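Local atomic coordinates of VAPBC49 (Mycobacterium tuberculosis, PDB entry 5AF3), a protein that is possibly the antitoxin of a type II toxin-antitoxin pair, with VapC45 as its cognate toxin, and probably binds DNA through a helix-turn-helix domain. Residues Ser201-Val205 against Ala206-Gly210; Tyr151-Lys154 against Glu155-His159; Pro61-Gly65 against Ser66-Leu70; Lys103-Gly106 against Pro107-Ala111; Ala87-Met91 against Gln92-Pro96. One frame throughout, in Å; residues are numbered along the deposited sequence.

In the fold
Each of the five contacts is local, made within one continuous run of chain, so they follow in series and none nests within or crosses another. From the N terminus, interaction 3 closes the exposed turn leading into strand 68-70. Interaction 5 shapes the link from helix 72-86 to helix 95-105, and interaction 4 finishes that second helix and starts the way to helix 115-130. Interaction 2 passes strand 150-153 into helix 155-161, and interaction 1 starts helix 206-213 in the C-terminal region. Interactions 2 and 5 are the pair that touch, Val157 CG2 lying 3.7 Å from Ala87 CB. Interactions 1 and 5 have centres about 35 Å apart, on opposite sides of the chain's centre.

Interaction 1: Ser201-Val205 against Ala206-Gly210; sequences SGVRV and ADVLG
At the junction where the loop after strand 197-198 enters helix 206-213, Arg204 reaches forward three residues and grips Asp207 side-on in a two-point salt bridge. Arg204 NH2 bonds to Asp207 OD1 at 2.8 Å on a nearly straight line (166°); OD1 lies in the guanidinium plane and is itself approached on the syn side, moderately out of the carboxylate plane. Arg204 NE meets Asp207 OD2 at 3.1 Å from well above the carboxylate. The two flat groups are accordingly twisted, their planes 42° apart. A bend at chi3 (-27°) swings the guanidinium round until NE and NH2 both look at the acid.

The same two residues are joined through the backbone, Asp207 N to Arg204 O at 2.8 Å, and the next step repeats it from Val208 N to Val205 O at 3.1 Å. This helical entrance belongs to the DUF433 region, where helices 206-213, 218-225 and 229-236 are consistent with a helix-turn-helix relative.

Branched apolar Val205 and Val208 suit the buried side: Val205 rests on Phe198, and Val208 on Val221, Tyr225 and Leu232. Val203 sits at the margin, its CG1, anti to its own nitrogen, touching Val208 CG1 at 4.0 Å. Further back, Ser201 OG hydrogen-bonds to Tyr225 O and also takes a weak bond from Val203 N, 3.4 Å away.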
loop_
_atom_site.group_PDB
_atom_site.type_symbol
_atom_site.label_atom_id
_atom_site.label_comp_id
_atom_site.label_asym_id
_atom_site.label_seq_id
_atom_site.Cartn_x
_atom_site.Cartn_y
_atom_site.Cartn_z
ATOM N N SER A 201 -9.492 1.743 18.914
ATOM C CA SER A 201 -10.682 2.598 19.193
ATOM C C SER A 201 -11.985 2.142 18.530
ATOM O O SER A 201 -13.042 2.714 18.793
ATOM C CB SER A 201 -10.355 4.028 18.748
ATOM O OG SER A 201 -10.240 4.060 17.323
ATOM N N GLY A 202 -11.915 1.142 17.633
ATOM C CA GLY A 202 -13.077 0.679 16.877
ATOM C C GLY A 202 -13.564 1.635 15.797
ATOM O O GLY A 202 -14.628 1.424 15.194
ATOM N N VAL A 203 -12.755 2.671 15.504
ATOM C CA VAL A 203 -13.095 3.645 14.449
ATOM C C VAL A 203 -12.691 3.176 13.051
ATOM O O VAL A 203 -11.603 2.678 12.885
ATOM C CB VAL A 203 -12.415 5.021 14.734
ATOM C CG1 VAL A 203 -12.600 6.017 13.551
ATOM C CG2 VAL A 203 -12.932 5.581 16.070
ATOM N N ARG A 204 -13.600 3.344 12.088
ATOM C CA ARG A 204 -13.323 3.033 10.681
ATOM C C ARG A 204 -12.229 3.960 10.193
ATOM O O ARG A 204 -12.327 5.186 10.356
ATOM C CB ARG A 204 -14.581 3.176 9.857
ATOM C CG ARG A 204 -15.597 2.050 10.094
ATOM C CD ARG A 204 -16.790 2.143 9.139
ATOM N NE ARG A 204 -16.983 3.531 8.745
ATOM C CZ ARG A 204 -17.650 3.930 7.672
ATOM N NH1 ARG A 204 -18.245 3.029 6.890
ATOM N NH2 ARG A 204 -17.739 5.236 7.396
ATOM N N VAL A 205 -11.182 3.374 9.603
ATOM C CA VAL A 205 -10.158 4.152 8.937
ATOM C C VAL A 205 -10.816 5.198 8.043
ATOM O O VAL A 205 -10.363 6.349 7.990
ATOM C CB VAL A 205 -9.188 3.261 8.119
ATOM C CG1 VAL A 205 -8.271 4.154 7.207
ATOM C CG2 VAL A 205 -8.335 2.437 9.066
ATOM N N ALA A 206 -11.888 4.833 7.341
ATOM C CA ALA A 206 -12.552 5.760 6.421
ATOM C C ALA A 206 -12.989 7.052 7.139
ATOM O O ALA A 206 -13.011 8.129 6.537
ATOM C CB ALA A 206 -13.727 5.083 5.723
ATOM N N ASP A 207 -13.286 6.953 8.439
ATOM C CA ASP A 207 -13.860 8.106 9.148
ATOM C C ASP A 207 -12.825 9.147 9.601
ATOM O O ASP A 207 -13.201 10.277 10.007
ATOM C CB ASP A 207 -14.762 7.636 10.312
ATOM C CG ASP A 207 -16.054 6.996 9.816
ATOM O OD1 ASP A 207 -16.503 7.364 8.714
ATOM O OD2 ASP A 207 -16.615 6.111 10.504
ATOM N N VAL A 208 -11.534 8.822 9.477
ATOM C CA VAL A 208 -10.527 9.831 9.817
ATOM C C VAL A 208 -10.086 10.626 8.585
ATOM O O VAL A 208 -9.407 11.655 8.710
ATOM C CB VAL A 208 -9.357 9.245 10.627
ATOM C CG1 VAL A 208 -9.895 8.528 11.906
ATOM C CG2 VAL A 208 -8.446 8.329 9.764
ATOM N N LEU A 209 -10.463 10.144 7.404
ATOM C CA LEU A 209 -9.948 10.731 6.128
ATOM C C LEU A 209 -10.578 12.080 5.810
ATOM O O LEU A 209 -9.891 13.026 5.410
ATOM C CB LEU A 209 -10.141 9.758 4.947
ATOM C CG LEU A 209 -9.418 8.408 5.107
ATOM C CD1 LEU A 209 -9.523 7.520 3.878
ATOM C CD2 LEU A 209 -7.949 8.632 5.462
ATOM N N GLY A 210 -11.894 12.165 5.995
ATOM C CA GLY A 210 -12.621 13.397 5.711
ATOM C C GLY A 210 -12.059 14.569 6.520
ATOM O O GLY A 210 -11.709 15.605 5.957
#

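Interaction 2: Tyr151-Lys154 against Glu155-His159; sequences YVFK and EIVEH
The Phe153 ring meets Val157 obliquely: Val157 CG1 approaches it at ring atom CD1, 4.1 Å away. This is the joint between the end of strand 150-153 and helix 155-161, with Lys154 at the N-cap. Val157 turns CG1 toward the ring because that branch stands anti to its backbone nitrogen (chi1 180°). At the root of the aromatic side chain, Phe153 CB packs on Glu158 CG at 3.9 Å, using the aliphatic part of the glutamate.

From the N-cap position Lys154 O opens the helical bonding pattern, accepting two bonds at 3.0 Å, one from Val157 N, bent to 132° and above the carbonyl plane, and one from Glu158 N, nearly straight at 172° and in that plane. A long, extended lysine suits this place because NZ can reach Gly142 O and Arg213 O of the second subunit, bonding to both. Glu155 likewise turns to that subunit, its OE1 accepting from Phe218 N there, so the turn of helix takes part in dimer contact. Near the start of the lysine chain, Ile156 CG2 touches Lys154 CB at 4.0 Å.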
loop_
_atom_site.group_PDB
_atom_site.type_symbol
_atom_site.label_atom_id
_atom_site.label_comp_id
_atom_site.label_asym_id
_atom_site.label_seq_id
_atom_site.Cartn_x
_atom_site.Cartn_y
_atom_site.Cartn_z
ATOM N N TYR A 151 9.595 -30.142 8.004
ATOM C CA TYR A 151 9.038 -29.113 7.118
ATOM C C TYR A 151 8.143 -28.164 7.888
ATOM O O TYR A 151 7.356 -28.585 8.718
ATOM C CB TYR A 151 8.276 -29.732 5.946
ATOM C CG TYR A 151 9.201 -30.447 4.997
ATOM C CD1 TYR A 151 9.974 -29.746 4.073
ATOM C CD2 TYR A 151 9.347 -31.827 5.073
ATOM C CE1 TYR A 151 10.830 -30.410 3.215
ATOM C CE2 TYR A 151 10.190 -32.497 4.228
ATOM C CZ TYR A 151 10.940 -31.798 3.303
ATOM O OH TYR A 151 11.788 -32.521 2.466
ATOM N N VAL A 152 8.269 -26.875 7.594
ATOM C CA VAL A 152 7.483 -25.835 8.249
ATOM C C VAL A 152 7.078 -24.808 7.179
ATOM O O VAL A 152 7.706 -24.740 6.119
ATOM C CB VAL A 152 8.298 -25.086 9.352
ATOM C CG1 VAL A 152 8.752 -26.030 10.467
ATOM C CG2 VAL A 152 9.505 -24.337 8.735
ATOM N N PHE A 153 6.094 -23.973 7.475
ATOM C CA PHE A 153 5.784 -22.876 6.550
ATOM C C PHE A 153 6.939 -21.877 6.488
ATOM O O PHE A 153 7.569 -21.589 7.498
ATOM C CB PHE A 153 4.542 -22.114 6.990
ATOM C CG PHE A 153 3.255 -22.777 6.619
ATOM C CD1 PHE A 153 2.890 -22.963 5.283
ATOM C CD2 PHE A 153 2.361 -23.178 7.640
ATOM C CE1 PHE A 153 1.663 -23.562 4.939
ATOM C CE2 PHE A 153 1.121 -23.756 7.314
ATOM C CZ PHE A 153 0.761 -23.965 5.986
ATOM N N LYS A 154 7.246 -21.390 5.275
ATOM C CA LYS A 154 8.167 -20.267 5.124
ATOM C C LYS A 154 7.672 -19.098 5.981
ATOM O O LYS A 154 6.458 -18.864 6.090
ATOM C CB LYS A 154 8.166 -19.820 3.661
ATOM C CG LYS A 154 8.739 -20.852 2.691
ATOM C CD LYS A 154 8.661 -20.327 1.273
ATOM C CE LYS A 154 9.211 -21.370 0.313
ATOM N NZ LYS A 154 8.960 -20.951 -1.100
ATOM N N GLU A 155 8.600 -18.368 6.590
ATOM C CA GLU A 155 8.232 -17.208 7.418
ATOM C C GLU A 155 7.473 -16.150 6.662
ATOM O O GLU A 155 6.627 -15.470 7.242
ATOM C CB GLU A 155 9.466 -16.601 8.091
ATOM C CG GLU A 155 9.955 -17.518 9.229
ATOM C CD GLU A 155 10.948 -16.851 10.173
ATOM O OE1 GLU A 155 11.310 -15.669 9.955
ATOM O OE2 GLU A 155 11.362 -17.521 11.155
ATOM N N ILE A 156 7.730 -16.026 5.360
ATOM C CA ILE A 156 7.006 -15.042 4.555
ATOM C C ILE A 156 5.495 -15.356 4.535
ATOM O O ILE A 156 4.672 -14.454 4.452
ATOM C CB ILE A 156 7.575 -14.918 3.093
ATOM C CG1 ILE A 156 6.955 -13.703 2.363
ATOM C CG2 ILE A 156 7.347 -16.211 2.226
ATOM C CD1 ILE A 156 7.498 -13.514 0.897
ATOM N N VAL A 157 5.146 -16.639 4.648
ATOM C CA VAL A 157 3.734 -17.081 4.796
ATOM C C VAL A 157 3.288 -16.927 6.271
ATOM O O VAL A 157 2.196 -16.359 6.535
ATOM C CB VAL A 157 3.545 -18.560 4.319
ATOM C CG1 VAL A 157 2.054 -19.014 4.491
ATOM C CG2 VAL A 157 3.925 -18.696 2.853
ATOM N N GLU A 158 4.090 -17.450 7.198
ATOM C CA GLU A 158 3.776 -17.355 8.651
ATOM C C GLU A 158 3.447 -15.937 9.085
ATOM O O GLU A 158 2.475 -15.723 9.830
ATOM C CB GLU A 158 4.934 -17.833 9.509
ATOM C CG GLU A 158 4.984 -19.292 9.716
ATOM C CD GLU A 158 5.970 -19.673 10.810
ATOM O OE1 GLU A 158 6.877 -18.865 11.149
ATOM O OE2 GLU A 158 5.836 -20.800 11.313
ATOM N N HIS A 159 4.245 -14.971 8.635
ATOM C CA HIS A 159 3.978 -13.533 8.950
ATOM C C HIS A 159 2.513 -13.140 8.716
ATOM O O HIS A 159 1.895 -12.446 9.554
ATOM C CB HIS A 159 4.945 -12.631 8.158
ATOM C CG HIS A 159 4.596 -11.165 8.154
ATOM N ND1 HIS A 159 4.536 -10.401 9.301
ATOM C CD2 HIS A 159 4.303 -10.328 7.129
ATOM C CE1 HIS A 159 4.233 -9.154 8.984
ATOM N NE2 HIS A 159 4.090 -9.082 7.672
#

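Interaction 3: Pro61-Gly65 against Ser66-Leu70; sequences PHPTG and SHARL
His62 folds back over the turn that follows it, starting at CB, which lies 3.2 Å from Ser66 O. With chi1 at 80°, CG sits between the backbone nitrogen and the carbonyl carbon, which carries the ring over the turn. CG then passes 3.0 Å from Ser66 O. Further on, ND1 donates to Pro63 O at 2.6 Å, close to the ring plane. Toward the tip, CE1 is still 3.5 Å from Ser66 O. The imidazole rings of His62 and His67 meet obliquely, centroids 5.9 Å apart.

Pro63 O has a second donor, Ser66 N at 3.1 Å, arriving from the opposite face of the carbonyl. That bond closes a type II beta turn, in which Gly65 takes the positive phi (57°) that suits a residue without a side chain. The turn is exposed and leads into strand 68-70 of the putative DNA-binding helix-turn-helix domain. Ser66 OG next forms an ST turn by accepting from Ala68 N at 2.9 Å. His62 CA makes a CH...O contact with Ala68 O, 3.2 Å away. Beyond the turn, Arg69 and Leu70 both face Tyr18 in a classic beta bulge, and Arg69 forms a salt bridge with Asp39.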
loop_
_atom_site.group_PDB
_atom_site.type_symbol
_atom_site.label_atom_id
_atom_site.label_comp_id
_atom_site.label_asym_id
_atom_site.label_seq_id
_atom_site.Cartn_x
_atom_site.Cartn_y
_atom_site.Cartn_z
ATOM N N PRO A 61 -24.214 -15.524 -3.476
ATOM C CA PRO A 61 -24.797 -14.724 -4.561
ATOM C C PRO A 61 -25.096 -13.306 -4.043
ATOM O O PRO A 61 -25.490 -13.160 -2.888
ATOM C CB PRO A 61 -26.081 -15.489 -4.903
ATOM C CG PRO A 61 -25.810 -16.888 -4.445
ATOM C CD PRO A 61 -25.081 -16.667 -3.144
ATOM N N HIS A 62 -24.852 -12.280 -4.867
ATOM C CA HIS A 62 -24.991 -10.900 -4.407
ATOM C C HIS A 62 -26.462 -10.608 -4.054
ATOM O O HIS A 62 -27.362 -11.074 -4.759
ATOM C CB HIS A 62 -24.404 -9.885 -5.407
ATOM C CG HIS A 62 -25.299 -9.561 -6.570
ATOM N ND1 HIS A 62 -26.413 -8.753 -6.454
ATOM C CD2 HIS A 62 -25.222 -9.901 -7.879
ATOM C CE1 HIS A 62 -26.998 -8.634 -7.634
ATOM N NE2 HIS A 62 -26.293 -9.318 -8.519
ATOM N N PRO A 63 -26.705 -9.885 -2.945
ATOM C CA PRO A 63 -28.080 -9.500 -2.603
ATOM C C PRO A 63 -28.693 -8.591 -3.682
ATOM O O PRO A 63 -27.969 -8.038 -4.534
ATOM C CB PRO A 63 -27.911 -8.736 -1.272
ATOM C CG PRO A 63 -26.609 -9.278 -0.694
ATOM C CD PRO A 63 -25.750 -9.389 -1.934
ATOM N N THR A 64 -30.018 -8.484 -3.667
ATOM C CA THR A 64 -30.745 -7.613 -4.594
ATOM C C THR A 64 -30.230 -6.200 -4.382
ATOM O O THR A 64 -30.099 -5.757 -3.241
ATOM C CB THR A 64 -32.270 -7.704 -4.352
ATOM O OG1 THR A 64 -32.668 -9.080 -4.446
ATOM C CG2 THR A 64 -33.044 -6.906 -5.405
ATOM N N GLY A 65 -29.879 -5.535 -5.478
ATOM C CA GLY A 65 -29.281 -4.191 -5.429
ATOM C C GLY A 65 -28.004 -4.004 -4.614
ATOM O O GLY A 65 -27.809 -2.955 -3.991
ATOM N N SER A 66 -27.125 -5.012 -4.613
ATOM C CA SER A 66 -25.844 -4.943 -3.906
ATOM C C SER A 66 -24.844 -5.852 -4.605
ATOM O O SER A 66 -25.246 -6.836 -5.226
ATOM C CB SER A 66 -26.009 -5.380 -2.444
ATOM O OG SER A 66 -24.838 -6.016 -1.924
ATOM N N HIS A 67 -23.559 -5.524 -4.504
ATOM C CA HIS A 67 -22.499 -6.407 -5.023
ATOM C C HIS A 67 -21.732 -7.109 -3.928
ATOM O O HIS A 67 -20.610 -7.573 -4.178
ATOM C CB HIS A 67 -21.487 -5.643 -5.891
ATOM C CG HIS A 67 -22.100 -4.932 -7.048
ATOM N ND1 HIS A 67 -22.554 -5.588 -8.173
ATOM C CD2 HIS A 67 -22.345 -3.617 -7.250
ATOM C CE1 HIS A 67 -23.053 -4.702 -9.018
ATOM N NE2 HIS A 67 -22.934 -3.500 -8.481
ATOM N N ALA A 68 -22.287 -7.163 -2.718
ATOM C CA ALA A 68 -21.646 -7.922 -1.633
ATOM C C ALA A 68 -21.582 -9.423 -1.998
ATOM O O ALA A 68 -22.536 -9.966 -2.572
ATOM C CB ALA A 68 -22.356 -7.679 -0.289
ATOM N N ARG A 69 -20.442 -10.067 -1.696
ATOM C CA ARG A 69 -20.172 -11.457 -2.096
ATOM C C ARG A 69 -19.524 -12.323 -1.013
ATOM O O ARG A 69 -19.863 -13.496 -0.884
ATOM C CB ARG A 69 -19.262 -11.476 -3.353
ATOM C CG ARG A 69 -19.951 -10.972 -4.608
ATOM C CD ARG A 69 -20.824 -12.034 -5.208
ATOM N NE ARG A 69 -20.036 -12.796 -6.179
ATOM C CZ ARG A 69 -19.848 -14.108 -6.169
ATOM N NH1 ARG A 69 -20.409 -14.864 -5.241
ATOM N NH2 ARG A 69 -19.109 -14.668 -7.115
ATOM N N LEU A 70 -18.573 -11.766 -0.275
ATOM C CA LEU A 70 -17.803 -12.572 0.673
ATOM C C LEU A 70 -18.294 -12.406 2.109
ATOM O O LEU A 70 -18.274 -11.307 2.667
ATOM C CB LEU A 70 -16.323 -12.210 0.589
ATOM C CG LEU A 70 -15.696 -12.209 -0.808
ATOM C CD1 LEU A 70 -14.185 -11.856 -0.665
ATOM C CD2 LEU A 70 -15.916 -13.555 -1.473
#

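Interaction 4: Lys103-Gly106 against Pro107-Ala111; sequences KNVG and PHALA
Val105 and Ala109 meet through small apolar surfaces: Val105 CB lies 3.9 Å from Ala109 CB, and Val105 CG1 4.1 Å from the same methyl. CG1 stands anti to the backbone nitrogen (chi1 177°), which sets it alongside Ala109. The alanine methyl also comes to 3.2 Å of Gly106 O, a spacing that leaves little room there and suits so short a side chain. Gly106 O is 3.1 Å from Ala109 N as well, so the carbonyl looks in toward the turn.

What brings these groups together is the way helix 95-105 ends. Gly106 is the first residue to leave helical geometry, and its backbone angles (phi 119°) leave no room for a side chain beside Val105 O, so glycine fits this exit. Pro107 follows directly; having no N-H to offer, it suits a place where the helical bonding pattern stops. His108 then takes a positive phi of its own (49°), turning the chain again before a short 3-10 segment at Ala109 and Leu110, where Ala111 N bonds to His108 O at 2.9 Å.

Farther out, His108 ND1 is hydrogen-bonded to Glu77 OE2 of helix 72-86, and Leu110 packs on Val80, Leu81 and Phe84 of the same helix, while Val105 touches Ser112 and Asp114 on the approach to helix 115-130.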
loop_
_atom_site.group_PDB
_atom_site.type_symbol
_atom_site.label_atom_id
_atom_site.label_comp_id
_atom_site.label_asym_id
_atom_site.label_seq_id
_atom_site.Cartn_x
_atom_site.Cartn_y
_atom_site.Cartn_z
ATOM N N LYS A 103 -9.829 -31.775 4.079
ATOM C CA LYS A 103 -10.028 -33.193 4.494
ATOM C C LYS A 103 -9.272 -33.548 5.772
ATOM O O LYS A 103 -9.719 -34.417 6.530
ATOM C CB LYS A 103 -9.663 -34.150 3.358
ATOM C CG LYS A 103 -10.548 -34.091 2.138
ATOM C CD LYS A 103 -9.937 -34.928 1.032
ATOM C CE LYS A 103 -10.784 -34.911 -0.182
ATOM N NZ LYS A 103 -10.176 -35.868 -1.164
ATOM N N ASN A 104 -8.158 -32.853 6.067
ATOM C CA ASN A 104 -7.332 -33.136 7.234
ATOM C C ASN A 104 -7.384 -32.157 8.405
ATOM O O ASN A 104 -7.256 -32.572 9.579
ATOM C CB ASN A 104 -5.865 -33.289 6.814
ATOM C CG ASN A 104 -5.632 -34.564 6.043
ATOM O OD1 ASN A 104 -5.453 -35.640 6.647
ATOM N ND2 ASN A 104 -5.726 -34.479 4.711
ATOM N N VAL A 105 -7.479 -30.863 8.100
ATOM C CA VAL A 105 -7.530 -29.827 9.143
ATOM C C VAL A 105 -8.981 -29.458 9.476
ATOM O O VAL A 105 -9.258 -29.013 10.589
ATOM C CB VAL A 105 -6.698 -28.585 8.730
ATOM C CG1 VAL A 105 -6.786 -27.433 9.769
ATOM C CG2 VAL A 105 -5.241 -29.042 8.607
ATOM N N GLY A 106 -9.875 -29.668 8.516
ATOM C CA GLY A 106 -11.309 -29.430 8.744
ATOM C C GLY A 106 -11.936 -28.375 7.838
ATOM O O GLY A 106 -11.248 -27.721 7.045
ATOM N N PRO A 107 -13.271 -28.204 7.944
ATOM C CA PRO A 107 -13.965 -27.205 7.139
ATOM C C PRO A 107 -13.288 -25.840 7.243
ATOM O O PRO A 107 -12.739 -25.459 8.301
ATOM C CB PRO A 107 -15.389 -27.177 7.738
ATOM C CG PRO A 107 -15.541 -28.591 8.327
ATOM C CD PRO A 107 -14.185 -28.954 8.840
ATOM N N HIS A 108 -13.341 -25.115 6.135
ATOM C CA HIS A 108 -12.749 -23.755 6.075
ATOM C C HIS A 108 -11.321 -23.765 6.641
ATOM O O HIS A 108 -10.922 -22.871 7.378
ATOM C CB HIS A 108 -13.656 -22.758 6.860
ATOM C CG HIS A 108 -15.028 -22.595 6.277
ATOM N ND1 HIS A 108 -15.254 -22.102 5.005
ATOM C CD2 HIS A 108 -16.258 -22.853 6.802
ATOM C CE1 HIS A 108 -16.558 -22.077 4.770
ATOM N NE2 HIS A 108 -17.186 -22.526 5.842
ATOM N N ALA A 109 -10.542 -24.819 6.329
ATOM C CA ALA A 109 -9.222 -24.980 6.914
ATOM C C ALA A 109 -8.291 -23.748 6.751
ATOM O O ALA A 109 -7.447 -23.502 7.606
ATOM C CB ALA A 109 -8.523 -26.226 6.293
ATOM N N LEU A 110 -8.410 -23.044 5.619
ATOM C CA LEU A 110 -7.577 -21.835 5.411
ATOM C C LEU A 110 -7.781 -20.799 6.507
ATOM O O LEU A 110 -6.849 -20.053 6.848
ATOM C CB LEU A 110 -7.838 -21.198 4.052
ATOM C CG LEU A 110 -7.429 -22.039 2.834
ATOM C CD1 LEU A 110 -7.753 -21.315 1.574
ATOM C CD2 LEU A 110 -5.922 -22.253 2.902
ATOM N N ALA A 111 -8.992 -20.790 7.071
ATOM C CA ALA A 111 -9.359 -19.850 8.159
ATOM C C ALA A 111 -9.253 -20.479 9.564
ATOM O O ALA A 111 -9.685 -19.904 10.563
ATOM C CB ALA A 111 -10.754 -19.285 7.903
#

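Interaction 5: Ala87-Met91 against Gln92-Pro96; sequences AGVPM and QRIRP. With GOL (glycerol), chain C.
Met91 and Ile94 come together across a loose backbone turn, Ile94 N donating weakly to Met91 O at 3.4 Å. A water spans the same turn, donating to Pro90 O at 2.6 Å and accepting from Arg93 N at 2.7 Å. Before it, helix 72-86 has ended in a Schellman motif, with Gly88 at positive phi, and after it helix 95-105 begins; the connection lies within the predicted helix-turn-helix domain.

The two side chains lie alongside and point the same way. Met91 is bent at both chi2 and chi3 (-56° and -62°), a curl that carries CE to 3.9 Å from Ile94 CD1. Val89 crosses Ile94 at about a right angle, its CG1 4.1 Å from that CD1, so one terminal methyl meets both neighbours. Phe84 of helix 72-86 is touched by Val89 and Ile94, Leu81 by Met91, and Val139 of helix 135-143 by Ile94.

A glycerol, probably from the crystallisation liquor, lies against Pro90, Met91 and Gln92. Met91 N donates to its O1 at 3.0 Å, and Gln92 NE2 to O2 at 3.2 Å; the placing of O3 is less sure. The side chains of Val89, Met91 and Ile94 thus meet by apolar contact alone, whereas Met91 N, Pro90 O and Arg93 N take partners from glycerol or water. With the turn's own bond weak, these peptide groups are open to small solvent molecules, and water probably takes the glycerol's place in its absence.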
loop_
_atom_site.group_PDB
_atom_site.type_symbol
_atom_site.label_atom_id
_atom_site.label_comp_id
_atom_site.label_asym_id
_atom_site.label_seq_id
_atom_site.Cartn_x
_atom_site.Cartn_y
_atom_site.Cartn_z
ATOM N N ALA A 87 3.875 -15.291 -1.659
ATOM C CA ALA A 87 5.037 -16.147 -1.417
ATOM C C ALA A 87 5.629 -16.761 -2.693
ATOM O O ALA A 87 6.695 -17.413 -2.640
ATOM C CB ALA A 87 4.702 -17.239 -0.412
ATOM N N GLY A 88 4.921 -16.586 -3.814
ATOM C CA GLY A 88 5.346 -17.178 -5.115
ATOM C C GLY A 88 4.643 -18.497 -5.423
ATOM O O GLY A 88 4.948 -19.150 -6.428
ATOM N N VAL A 89 3.679 -18.893 -4.583
ATOM C CA VAL A 89 2.942 -20.127 -4.824
ATOM C C VAL A 89 2.125 -20.093 -6.132
ATOM O O VAL A 89 1.298 -19.185 -6.376
ATOM C CB VAL A 89 2.005 -20.460 -3.629
ATOM C CG1 VAL A 89 1.153 -21.709 -3.925
ATOM C CG2 VAL A 89 2.829 -20.607 -2.360
ATOM N N PRO A 90 2.313 -21.114 -6.986
ATOM C CA PRO A 90 1.470 -21.152 -8.136
ATOM C C PRO A 90 0.004 -21.383 -7.756
ATOM O O PRO A 90 -0.297 -22.341 -7.032
ATOM C CB PRO A 90 2.040 -22.341 -8.963
ATOM C CG PRO A 90 2.701 -23.208 -7.951
ATOM C CD PRO A 90 3.261 -22.255 -6.932
ATOM N N MET A 91 -0.889 -20.520 -8.248
ATOM C CA MET A 91 -2.276 -20.481 -7.749
ATOM C C MET A 91 -3.303 -21.193 -8.613
ATOM O O MET A 91 -4.384 -21.583 -8.137
ATOM C CB MET A 91 -2.738 -19.024 -7.514
ATOM C CG MET A 91 -1.861 -18.244 -6.506
ATOM S SD MET A 91 -1.668 -18.973 -4.843
ATOM C CE MET A 91 -3.414 -18.941 -4.302
ATOM N N GLN A 92 -2.984 -21.361 -9.889
ATOM C CA GLN A 92 -3.986 -21.869 -10.843
ATOM C C GLN A 92 -4.378 -23.320 -10.599
ATOM O O GLN A 92 -5.451 -23.738 -11.008
ATOM C CB GLN A 92 -3.456 -21.758 -12.269
ATOM C CG GLN A 92 -3.428 -20.338 -12.791
ATOM C CD GLN A 92 -2.921 -20.303 -14.203
ATOM O OE1 GLN A 92 -3.596 -20.782 -15.131
ATOM N NE2 GLN A 92 -1.713 -19.763 -14.385
ATOM N N ARG A 93 -3.500 -24.106 -9.979
ATOM C CA ARG A 93 -3.819 -25.519 -9.742
ATOM C C ARG A 93 -3.740 -25.868 -8.248
ATOM O O ARG A 93 -3.359 -26.979 -7.858
ATOM C CB ARG A 93 -2.904 -26.443 -10.578
ATOM C CG ARG A 93 -3.033 -26.258 -12.096
ATOM C CD ARG A 93 -1.949 -27.011 -12.869
ATOM N NE ARG A 93 -2.094 -26.860 -14.329
ATOM C CZ ARG A 93 -2.772 -27.680 -15.130
ATOM N NH1 ARG A 93 -3.417 -28.740 -14.655
ATOM N NH2 ARG A 93 -2.821 -27.423 -16.426
ATOM N N ILE A 94 -4.120 -24.905 -7.422
ATOM C CA ILE A 94 -4.030 -25.055 -5.973
ATOM C C ILE A 94 -5.204 -25.847 -5.379
ATOM O O ILE A 94 -5.104 -26.320 -4.235
ATOM C CB ILE A 94 -3.938 -23.674 -5.283
ATOM C CG1 ILE A 94 -3.401 -23.836 -3.859
ATOM C CG2 ILE A 94 -5.325 -22.904 -5.375
ATOM C CD1 ILE A 94 -2.758 -22.594 -3.276
ATOM N N ARG A 95 -6.312 -25.952 -6.110
ATOM C CA ARG A 95 -7.526 -26.548 -5.503
ATOM C C ARG A 95 -7.344 -27.962 -4.871
ATOM O O ARG A 95 -7.811 -28.215 -3.756
ATOM C CB ARG A 95 -8.704 -26.477 -6.480
ATOM C CG ARG A 95 -10.046 -26.923 -5.899
ATOM C CD ARG A 95 -11.143 -26.633 -6.912
ATOM N NE ARG A 95 -12.471 -27.082 -6.479
ATOM C CZ ARG A 95 -13.098 -28.175 -6.927
ATOM N NH1 ARG A 95 -12.533 -28.965 -7.843
ATOM N NH2 ARG A 95 -14.307 -28.477 -6.458
ATOM N N PRO A 96 -6.620 -28.887 -5.537
ATOM C CA PRO A 96 -6.410 -30.183 -4.838
ATOM C C PRO A 96 -5.695 -30.099 -3.506
ATOM O O PRO A 96 -6.035 -30.831 -2.579
ATOM C CB PRO A 96 -5.598 -30.994 -5.854
ATOM C CG PRO A 96 -6.008 -30.428 -7.130
ATOM C CD PRO A 96 -6.053 -28.944 -6.889
HETATM C C1 GOL C . 0.665 -18.369 -10.105
HETATM O O1 GOL C . -0.724 -18.244 -10.122
HETATM C C2 GOL C . 1.069 -19.105 -11.373
HETATM O O2 GOL C . 0.544 -18.447 -12.510
HETATM C C3 GOL C . 0.568 -20.535 -11.329
HETATM O O3 GOL C . -0.738 -20.615 -11.811
HETATM O O HOH W 1 -1.078 -24.230 -8.689
#